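Local structure of probable n-acetylneuraminic acid outer membrane channel protein NANC (2WJR) at residues P72-H77 and T83-Y88; D124-W129 and Y156-H161. The protein forms a monomeric, weakly anion-selective beta-barrel channel that lets the sialic acid N-acetylneuraminic acid cross the outer membrane of Escherichia coli. The protein carries 1 engineered substitution. One frame throughout, in Å; residues are numbered along the deposited sequence.

Interaction 1 of 2, residues P72-H77 and T83-Y88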
ATOM      1  N   PRO A  72       7.735 -11.513  -8.846  1.00 21.00           N
ATOM      2  CA  PRO A  72       6.474 -12.210  -8.632  1.00 21.29           C
ATOM      3  C   PRO A  72       6.235 -12.305  -7.146  1.00 20.66           C
ATOM      4  O   PRO A  72       7.175 -12.489  -6.370  1.00 19.59           O
ATOM      5  CB  PRO A  72       6.717 -13.580  -9.261  1.00 21.95           C
ATOM      6  CG  PRO A  72       8.175 -13.751  -9.227  1.00 22.21           C
ATOM      7  CD  PRO A  72       8.744 -12.402  -9.441  1.00 21.62           C
ATOM      8  N   GLY A  73       4.992 -12.095  -6.734  1.00 19.84           N
ATOM      9  CA  GLY A  73       4.699 -12.007  -5.326  1.00 19.77           C
ATOM     10  C   GLY A  73       3.233 -12.210  -5.033  1.00 19.92           C
ATOM     11  O   GLY A  73       2.421 -12.411  -5.944  1.00 18.80           O
ATOM     12  N   MET A  74       2.923 -12.205  -3.749  1.00 20.12           N
ATOM     13  CA  MET A  74       1.545 -12.169  -3.301  1.00 20.86           C
ATOM     14  C   MET A  74       1.393 -11.421  -2.000  1.00 21.27           C
ATOM     15  O   MET A  74       2.210 -11.556  -1.080  1.00 21.17           O
ATOM     16  CB  MET A  74       0.981 -13.573  -3.130  1.00 21.81           C
ATOM     17  CG  MET A  74      -0.536 -13.523  -2.810  1.00 24.60           C
ATOM     18  SD  MET A  74      -1.293 -15.095  -3.063  1.00 29.94           S
ATOM     19  CE  MET A  74      -0.531 -16.031  -1.740  1.00 30.24           C
ATOM     20  N   LEU A  75       0.332 -10.624  -1.937  1.00 21.28           N
ATOM     21  CA  LEU A  75      -0.095  -9.980  -0.714  1.00 21.93           C
ATOM     22  C   LEU A  75      -1.343 -10.697  -0.239  1.00 21.98           C
ATOM     23  O   LEU A  75      -2.356 -10.767  -0.962  1.00 20.73           O
ATOM     24  CB  LEU A  75      -0.402  -8.498  -0.956  1.00 22.24           C
ATOM     25  CG  LEU A  75      -0.998  -7.745   0.232  1.00 24.98           C
ATOM     26  CD1 LEU A  75       0.033  -7.622   1.330  1.00 26.29           C
ATOM     27  CD2 LEU A  75      -1.492  -6.389  -0.187  1.00 24.64           C
ATOM     28  N   THR A  76      -1.273 -11.217   0.976  1.00 22.10           N
ATOM     29  CA  THR A  76      -2.424 -11.873   1.584  1.00 22.55           C
ATOM     30  C   THR A  76      -2.929 -10.970   2.685  1.00 22.03           C
ATOM     31  O   THR A  76      -2.171 -10.543   3.548  1.00 21.85           O
ATOM     32  CB  THR A  76      -2.067 -13.237   2.149  1.00 22.54           C
ATOM     33  OG1 THR A  76      -1.489 -14.056   1.124  1.00 24.91           O
ATOM     34  CG2 THR A  76      -3.313 -13.907   2.721  1.00 22.98           C
ATOM     35  N   HIS A  77      -4.229 -10.694   2.665  1.00 22.31           N
ATOM     36  CA  HIS A  77      -4.831  -9.708   3.537  1.00 22.60           C
ATOM     37  C   HIS A  77      -5.896 -10.425   4.406  1.00 23.25           C
ATOM     38  O   HIS A  77      -6.781 -11.082   3.874  1.00 21.68           O
ATOM     39  CB  HIS A  77      -5.430  -8.596   2.662  1.00 22.89           C
ATOM     40  CG  HIS A  77      -6.206  -7.552   3.398  1.00 23.12           C
ATOM     41  ND1 HIS A  77      -7.460  -7.784   3.919  1.00 25.64           N
ATOM     42  CD2 HIS A  77      -5.944  -6.241   3.627  1.00 25.42           C
ATOM     43  CE1 HIS A  77      -7.905  -6.680   4.498  1.00 26.46           C
ATOM     44  NE2 HIS A  77      -7.008  -5.727   4.330  1.00 25.39           N
ATOM     45  N   THR A  83     -10.266 -13.721   4.173  1.00 25.35           N
ATOM     46  CA  THR A  83      -8.939 -13.652   3.549  1.00 24.70           C
ATOM     47  C   THR A  83      -9.044 -13.192   2.101  1.00 23.50           C
ATOM     48  O   THR A  83      -9.943 -13.590   1.365  1.00 22.19           O
ATOM     49  CB  THR A  83      -8.209 -15.010   3.614  1.00 24.57           C
ATOM     50  OG1 THR A  83      -8.107 -15.439   4.982  1.00 27.25           O
ATOM     51  CG2 THR A  83      -6.803 -14.906   2.992  1.00 25.23           C
ATOM     52  N   ARG A  84      -8.120 -12.324   1.712  1.00 22.91           N
ATOM     53  CA  ARG A  84      -8.056 -11.801   0.358  1.00 21.89           C
ATOM     54  C   ARG A  84      -6.649 -12.067  -0.178  1.00 21.54           C
ATOM     55  O   ARG A  84      -5.684 -11.712   0.468  1.00 20.96           O
ATOM     56  CB  ARG A  84      -8.332 -10.312   0.377  1.00 21.72           C
ATOM     57  CG  ARG A  84      -8.328  -9.637  -0.973  1.00 22.83           C
ATOM     58  CD  ARG A  84      -8.263  -8.134  -0.759  1.00 21.70           C
ATOM     59  NE  ARG A  84      -6.872  -7.697  -0.559  1.00 21.80           N
ATOM     60  CZ  ARG A  84      -6.493  -6.513  -0.076  1.00 22.52           C
ATOM     61  NH1 ARG A  84      -5.197  -6.226   0.019  1.00 23.06           N
ATOM     62  NH2 ARG A  84      -7.380  -5.610   0.321  1.00 23.70           N
ATOM     63  N   TYR A  85      -6.569 -12.670  -1.356  1.00 20.46           N
ATOM     64  CA  TYR A  85      -5.287 -13.088  -1.939  1.00 21.11           C
ATOM     65  C   TYR A  85      -4.948 -12.183  -3.116  1.00 20.30           C
ATOM     66  O   TYR A  85      -5.786 -12.005  -4.018  1.00 20.11           O
ATOM     67  CB  TYR A  85      -5.392 -14.521  -2.419  1.00 21.38           C
ATOM     68  CG  TYR A  85      -5.620 -15.532  -1.320  1.00 24.13           C
ATOM     69  CD1 TYR A  85      -4.581 -15.884  -0.437  1.00 26.73           C
ATOM     70  CD2 TYR A  85      -6.864 -16.134  -1.144  1.00 27.60           C
ATOM     71  CE1 TYR A  85      -4.772 -16.810   0.556  1.00 27.02           C
ATOM     72  CE2 TYR A  85      -7.068 -17.072  -0.125  1.00 28.03           C
ATOM     73  CZ  TYR A  85      -6.013 -17.405   0.711  1.00 29.45           C
ATOM     74  OH  TYR A  85      -6.202 -18.323   1.719  1.00 31.25           O
ATOM     75  N   GLY A  86      -3.727 -11.630  -3.108  1.00 19.30           N
ATOM     76  CA  GLY A  86      -3.305 -10.660  -4.111  1.00 18.91           C
ATOM     77  C   GLY A  86      -2.023 -11.015  -4.835  1.00 18.82           C
ATOM     78  O   GLY A  86      -0.979 -10.430  -4.535  1.00 19.49           O
ATOM     79  N   PRO A  87      -2.082 -12.005  -5.741  1.00 18.72           N
ATOM     80  CA  PRO A  87      -0.910 -12.322  -6.530  1.00 18.96           C
ATOM     81  C   PRO A  87      -0.544 -11.110  -7.385  1.00 18.73           C
ATOM     82  O   PRO A  87      -1.431 -10.339  -7.800  1.00 18.18           O
ATOM     83  CB  PRO A  87      -1.355 -13.512  -7.361  1.00 18.76           C
ATOM     84  CG  PRO A  87      -2.851 -13.404  -7.428  1.00 18.72           C
ATOM     85  CD  PRO A  87      -3.221 -12.868  -6.098  1.00 19.35           C
ATOM     86  N   TYR A  88       0.757 -10.892  -7.590  1.00 18.02           N
ATOM     87  CA  TYR A  88       1.204  -9.742  -8.338  1.00 17.42           C
ATOM     88  C   TYR A  88       2.523  -9.954  -9.063  1.00 17.89           C
ATOM     89  O   TYR A  88       3.232 -10.942  -8.804  1.00 17.84           O
ATOM     90  CB  TYR A  88       1.324  -8.513  -7.428  1.00 17.13           C
ATOM     91  CG  TYR A  88       2.367  -8.528  -6.308  1.00 17.77           C
ATOM     92  CD1 TYR A  88       1.977  -8.550  -4.974  1.00 17.83           C
ATOM     93  CD2 TYR A  88       3.737  -8.446  -6.586  1.00 16.80           C
ATOM     94  CE1 TYR A  88       2.917  -8.497  -3.946  1.00 19.07           C
ATOM     95  CE2 TYR A  88       4.656  -8.359  -5.581  1.00 18.01           C
ATOM     96  CZ  TYR A  88       4.257  -8.411  -4.272  1.00 16.76           C
ATOM     97  OH  TYR A  88       5.197  -8.348  -3.281  1.00 18.70           O
TER
HETATM   98  O   HOH W   1      -4.483  -8.748  -1.444  1.00 21.66           O

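Interaction 2 of 2, residues D124-W129 and Y156-H161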
ATOM      1  N   ASP A 124     -15.984  -9.596  -4.642  1.00 21.36           N
ATOM      2  CA  ASP A 124     -15.549  -8.246  -4.877  1.00 20.84           C
ATOM      3  C   ASP A 124     -14.041  -8.286  -5.150  1.00 19.94           C
ATOM      4  O   ASP A 124     -13.230  -7.886  -4.327  1.00 19.27           O
ATOM      5  CB  ASP A 124     -15.877  -7.337  -3.707  1.00 20.87           C
ATOM      6  CG  ASP A 124     -15.305  -5.951  -3.871  1.00 21.04           C
ATOM      7  OD1 ASP A 124     -15.314  -5.428  -5.004  1.00 23.21           O
ATOM      8  OD2 ASP A 124     -14.836  -5.392  -2.868  1.00 20.32           O
ATOM      9  N   ASN A 125     -13.724  -8.736  -6.343  1.00 19.03           N
ATOM     10  CA  ASN A 125     -12.335  -8.867  -6.780  1.00 19.03           C
ATOM     11  C   ASN A 125     -11.903  -7.569  -7.440  1.00 19.22           C
ATOM     12  O   ASN A 125     -12.728  -6.818  -8.002  1.00 18.81           O
ATOM     13  CB  ASN A 125     -12.187 -10.021  -7.738  1.00 19.29           C
ATOM     14  CG  ASN A 125     -12.678 -11.320  -7.164  1.00 20.33           C
ATOM     15  OD1 ASN A 125     -12.535 -11.577  -5.955  1.00 21.70           O
ATOM     16  ND2 ASN A 125     -13.271 -12.164  -8.026  1.00 20.83           N
ATOM     17  N   VAL A 126     -10.603  -7.286  -7.364  1.00 18.48           N
ATOM     18  CA  VAL A 126     -10.102  -5.998  -7.746  1.00 18.26           C
ATOM     19  C   VAL A 126      -8.823  -6.093  -8.593  1.00 19.03           C
ATOM     20  O   VAL A 126      -7.944  -6.909  -8.313  1.00 18.51           O
ATOM     21  CB  VAL A 126      -9.814  -5.157  -6.505  1.00 18.79           C
ATOM     22  CG1 VAL A 126      -8.994  -3.912  -6.901  1.00 17.62           C
ATOM     23  CG2 VAL A 126     -11.123  -4.760  -5.791  1.00 19.31           C
ATOM     24  N   HIS A 127      -8.751  -5.263  -9.627  1.00 19.02           N
ATOM     25  CA  HIS A 127      -7.535  -5.096 -10.436  1.00 19.23           C
ATOM     26  C   HIS A 127      -6.824  -3.881  -9.924  1.00 18.91           C
ATOM     27  O   HIS A 127      -7.406  -2.802  -9.907  1.00 19.20           O
ATOM     28  CB  HIS A 127      -7.881  -4.840 -11.892  1.00 19.47           C
ATOM     29  CG  HIS A 127      -8.569  -5.976 -12.575  1.00 20.75           C
ATOM     30  ND1 HIS A 127      -7.930  -7.153 -12.898  1.00 21.68           N
ATOM     31  CD2 HIS A 127      -9.841  -6.102 -13.029  1.00 23.15           C
ATOM     32  CE1 HIS A 127      -8.780  -7.967 -13.493  1.00 24.56           C
ATOM     33  NE2 HIS A 127      -9.947  -7.352 -13.591  1.00 22.97           N
ATOM     34  N   ARG A 128      -5.561  -4.021  -9.512  1.00 18.53           N
ATOM     35  CA  ARG A 128      -4.845  -2.921  -8.891  1.00 18.01           C
ATOM     36  C   ARG A 128      -3.452  -2.687  -9.522  1.00 18.03           C
ATOM     37  O   ARG A 128      -2.668  -3.623  -9.704  1.00 16.76           O
ATOM     38  CB  ARG A 128      -4.710  -3.136  -7.382  1.00 17.96           C
ATOM     39  CG  ARG A 128      -3.870  -2.069  -6.714  1.00 17.47           C
ATOM     40  CD  ARG A 128      -3.730  -2.273  -5.242  1.00 19.58           C
ATOM     41  NE  ARG A 128      -2.800  -1.282  -4.676  1.00 19.45           N
ATOM     42  CZ  ARG A 128      -2.927  -0.653  -3.506  1.00 18.88           C
ATOM     43  NH1 ARG A 128      -3.973  -0.870  -2.705  1.00 19.51           N
ATOM     44  NH2 ARG A 128      -1.996   0.228  -3.152  1.00 18.74           N
ATOM     45  N   TRP A 129      -3.193  -1.422  -9.852  1.00 17.74           N
ATOM     46  CA  TRP A 129      -1.911  -0.983 -10.388  1.00 18.00           C
ATOM     47  C   TRP A 129      -1.277   0.004  -9.411  1.00 17.78           C
ATOM     48  O   TRP A 129      -1.953   0.909  -8.885  1.00 16.39           O
ATOM     49  CB  TRP A 129      -2.117  -0.281 -11.729  1.00 17.95           C
ATOM     50  CG  TRP A 129      -2.414  -1.179 -12.860  1.00 20.36           C
ATOM     51  CD1 TRP A 129      -3.648  -1.555 -13.340  1.00 21.71           C
ATOM     52  CD2 TRP A 129      -1.442  -1.831 -13.684  1.00 22.42           C
ATOM     53  NE1 TRP A 129      -3.483  -2.417 -14.409  1.00 23.79           N
ATOM     54  CE2 TRP A 129      -2.138  -2.593 -14.634  1.00 24.20           C
ATOM     55  CE3 TRP A 129      -0.039  -1.852 -13.694  1.00 25.03           C
ATOM     56  CZ2 TRP A 129      -1.472  -3.364 -15.601  1.00 25.51           C
ATOM     57  CZ3 TRP A 129       0.617  -2.614 -14.647  1.00 24.87           C
ATOM     58  CH2 TRP A 129      -0.103  -3.350 -15.595  1.00 25.58           C
ATOM     59  N   TYR A 156     -19.624  -3.972  -7.894  1.00 23.12           N
ATOM     60  CA  TYR A 156     -19.389  -3.295  -6.636  1.00 22.83           C
ATOM     61  C   TYR A 156     -18.887  -1.899  -6.887  1.00 22.94           C
ATOM     62  O   TYR A 156     -18.550  -1.549  -8.012  1.00 23.31           O
ATOM     63  CB  TYR A 156     -18.341  -4.047  -5.823  1.00 23.02           C
ATOM     64  CG  TYR A 156     -18.745  -5.438  -5.431  1.00 21.36           C
ATOM     65  CD1 TYR A 156     -19.436  -5.672  -4.248  1.00 20.08           C
ATOM     66  CD2 TYR A 156     -18.419  -6.512  -6.217  1.00 21.39           C
ATOM     67  CE1 TYR A 156     -19.812  -6.955  -3.882  1.00 20.31           C
ATOM     68  CE2 TYR A 156     -18.764  -7.783  -5.859  1.00 20.21           C
ATOM     69  CZ  TYR A 156     -19.476  -7.995  -4.684  1.00 21.20           C
ATOM     70  OH  TYR A 156     -19.795  -9.272  -4.339  1.00 21.63           O
ATOM     71  N   ARG A 157     -18.817  -1.100  -5.835  1.00 22.39           N
ATOM     72  CA  ARG A 157     -18.307   0.245  -5.974  1.00 23.19           C
ATOM     73  C   ARG A 157     -17.442   0.632  -4.795  1.00 23.15           C
ATOM     74  O   ARG A 157     -17.565   0.070  -3.719  1.00 22.83           O
ATOM     75  CB  ARG A 157     -19.458   1.250  -6.143  1.00 23.64           C
ATOM     76  CG  ARG A 157     -20.302   1.428  -4.901  1.00 25.59           C
ATOM     77  CD  ARG A 157     -21.396   2.488  -5.135  1.00 29.62           C
ATOM     78  NE  ARG A 157     -22.186   2.774  -3.945  1.00 29.85           N
ATOM     79  CZ  ARG A 157     -21.805   3.540  -2.923  1.00 33.22           C
ATOM     80  NH1 ARG A 157     -22.642   3.745  -1.907  1.00 34.70           N
ATOM     81  NH2 ARG A 157     -20.602   4.106  -2.896  1.00 35.05           N
ATOM     82  N   TYR A 158     -16.578   1.617  -5.022  1.00 22.93           N
ATOM     83  CA  TYR A 158     -15.854   2.279  -3.957  1.00 22.97           C
ATOM     84  C   TYR A 158     -16.727   3.373  -3.354  1.00 23.43           C
ATOM     85  O   TYR A 158     -17.796   3.732  -3.892  1.00 24.90           O
ATOM     86  CB  TYR A 158     -14.526   2.854  -4.505  1.00 22.47           C
ATOM     87  CG  TYR A 158     -13.595   1.744  -4.932  1.00 22.02           C
ATOM     88  CD1 TYR A 158     -13.414   1.429  -6.278  1.00 21.83           C
ATOM     89  CD2 TYR A 158     -12.957   0.948  -3.988  1.00 21.88           C
ATOM     90  CE1 TYR A 158     -12.594   0.386  -6.677  1.00 22.09           C
ATOM     91  CE2 TYR A 158     -12.127  -0.111  -4.378  1.00 22.44           C
ATOM     92  CZ  TYR A 158     -11.953  -0.394  -5.723  1.00 23.05           C
ATOM     93  OH  TYR A 158     -11.118  -1.427  -6.163  1.00 21.33           O
ATOM     94  N   ALA A 159     -16.276   3.882  -2.228  1.00 23.02           N
ATOM     95  CA  ALA A 159     -17.001   4.880  -1.455  1.00 23.24           C
ATOM     96  C   ALA A 159     -17.075   6.226  -2.189  1.00 24.00           C
ATOM     97  O   ALA A 159     -17.712   7.171  -1.707  1.00 24.52           O
ATOM     98  CB  ALA A 159     -16.352   5.025  -0.090  1.00 22.92           C
ATOM     99  N   ASN A 160     -16.420   6.313  -3.355  1.00 23.58           N
ATOM    100  CA  ASN A 160     -16.508   7.504  -4.193  1.00 23.66           C
ATOM    101  C   ASN A 160     -17.607   7.354  -5.258  1.00 24.11           C
ATOM    102  O   ASN A 160     -17.675   8.141  -6.180  1.00 23.94           O
ATOM    103  CB  ASN A 160     -15.157   7.778  -4.867  1.00 23.95           C
ATOM    104  CG  ASN A 160     -14.759   6.681  -5.834  1.00 22.36           C
ATOM    105  OD1 ASN A 160     -15.382   5.612  -5.892  1.00 23.62           O
ATOM    106  ND2 ASN A 160     -13.698   6.932  -6.603  1.00 23.45           N
ATOM    107  N   HIS A 161     -18.420   6.308  -5.140  1.00 24.60           N
ATOM    108  CA  HIS A 161     -19.535   6.016  -6.075  1.00 25.41           C
ATOM    109  C   HIS A 161     -19.117   5.683  -7.487  1.00 25.27           C
ATOM    110  O   HIS A 161     -19.913   5.789  -8.412  1.00 24.77           O
ATOM    111  CB  HIS A 161     -20.601   7.132  -6.028  1.00 26.04           C
ATOM    112  CG  HIS A 161     -21.320   7.175  -4.719  1.00 28.14           C
ATOM    113  ND1 HIS A 161     -22.615   6.720  -4.563  1.00 30.77           N
ATOM    114  CD2 HIS A 161     -20.901   7.548  -3.485  1.00 30.46           C
ATOM    115  CE1 HIS A 161     -22.971   6.844  -3.296  1.00 31.57           C
ATOM    116  NE2 HIS A 161     -21.948   7.340  -2.619  1.00 31.01           N
TER

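Interaction 1 of 2, residues P72-H77 and T83-Y88
The guanidinium of Arg84 lies flat against the His77 ring, their centres 4.1 Å apart and their planes 25° from parallel. NH2 stands over that ring toward its rim, while NH1 and CZ cover His77 CB. At the guanidinium edge, in its plane, sit water 1 and Leu75 CD2, the latter 3.7 Å from Arg84 NH1. The water takes a hydrogen bond from Arg84 NE (2.8 Å) and passes one on to Leu75 O, so it ties the side chain back to the facing strand.

Further along, Tyr88 covers Gly73 with one face of its ring: Gly73 CA is 3.8 Å from the ring centroid, a CH-pi contact, and the ring reaches on over Met74 N. With CG between backbone N and carbonyl carbon (chi1 65°), the ring folds back across the neighbouring strand. Its hydroxyl is hydrogen-bonded to Asn59, and Arg104 makes a cation-pi contact with the ring.

The opposite face of the hairpin is less polar. Met74 SD lies 5.5 Å from the centroid of the Tyr85 ring, an oblique Met-aromatic contact, and also touches Tyr85 CB and the Pro87 ring. Thr76 CG2 meets Thr83 CG2 at 3.6 Å and approaches the Tyr85 ring obliquely. Pro87 on this face also borders a bound n-octane.

Between the two faces, paired backbone bonds join Gly73 with Tyr88, Leu75 with Gly86 and His77 with Arg84. Leu75 N reaches Gly86 O at 2.9 Å and nearly straight (168°), but the return bond from Gly86 N is weak.

Outside the two segments, Arg84 NH2 forms a salt bridge to a bound buffer sulfonate, consistent with an anion-attracting pore wall. The whole is an antiparallel hairpin of a transmembrane beta barrel, in which Tyr88 over Gly73 is the cross-strand aromatic rescue of glycine.

Interaction 2 of 2, residues D124-W129 and Y156-H161
Tyr158, whose phenol end meets Val126, has its backbone O gripped by two donors from opposite faces of the carbonyl plane. His161 N reaches Tyr158 O at 2.9 Å, closing a type I turn, and Arg157 NH2 reaches it at 3.0 Å from a position tilted out of the plane. The same NH2 stands over the centre of the His161 ring, and both Arg157 and His161 bind Asp199, so the turn is tied to strand 198-212.

From this turn the Tyr158 side chain extends back to the barrel. Its OH comes up to Val126 between the two methyl groups, 3.4 Å from Val126 CG1 and likewise 3.4 Å from Val126 CG2; the side chains approach from opposite directions, and the meeting is of van der Waals type.

The second touch is Asp124 against Tyr156. Asp124 CB sits 3.5 Å from the centroid of the Tyr156 ring and only 8° off the ring normal, a CH-pi contact squarely over one face. With CG anti to the backbone N (chi1 174°), the carboxylate runs on over the ring toward its root, where Asp124 OD1 lies 3.4 Å from Tyr156 CB. Carboxylate and ring planes are inclined at 44°. The acid itself is paired elsewhere: OD2 forms a salt bridge with Lys110 and OD1 one with Lys152, while Tyr156 OH bonds to Gln114 O.

No hydrogen bond passes between 124-129 and 156-161. The touching residues, all extracellular, therefore meet by van der Waals and CH-pi contact, even where an oxygen does the touching, while the Asp124 carboxylate and the Tyr156 hydroxyl are bonded to residues outside the two segments. The two lysines probably offset the charge of the buried Asp124 and help to fix its carboxylate; they would be expected to keep the acid ionised beside the aromatic ring.

Interactions 1 and 2 belong to the same barrel but lie in different settings, centres 16 Å apart and nearest atoms about 6 Å apart without touching. The 72-77 and 83-88 pair is wall: neighbouring strands joined by a ladder of backbone bonds, burying 612 Å². The 124-129 and 156-161 pair buries 192 Å², sets the extracellular start of strand 126-136, and the loop residue Asp124 just before it, against a second loop, and depends on van der Waals and CH-pi contact. Both are partly buried. Strand 99-110 lies between strands 82-96 and 126-136, and its end residue Lys110 touches Arg84 of interaction 1 and forms a salt bridge with Asp124 of interaction 2.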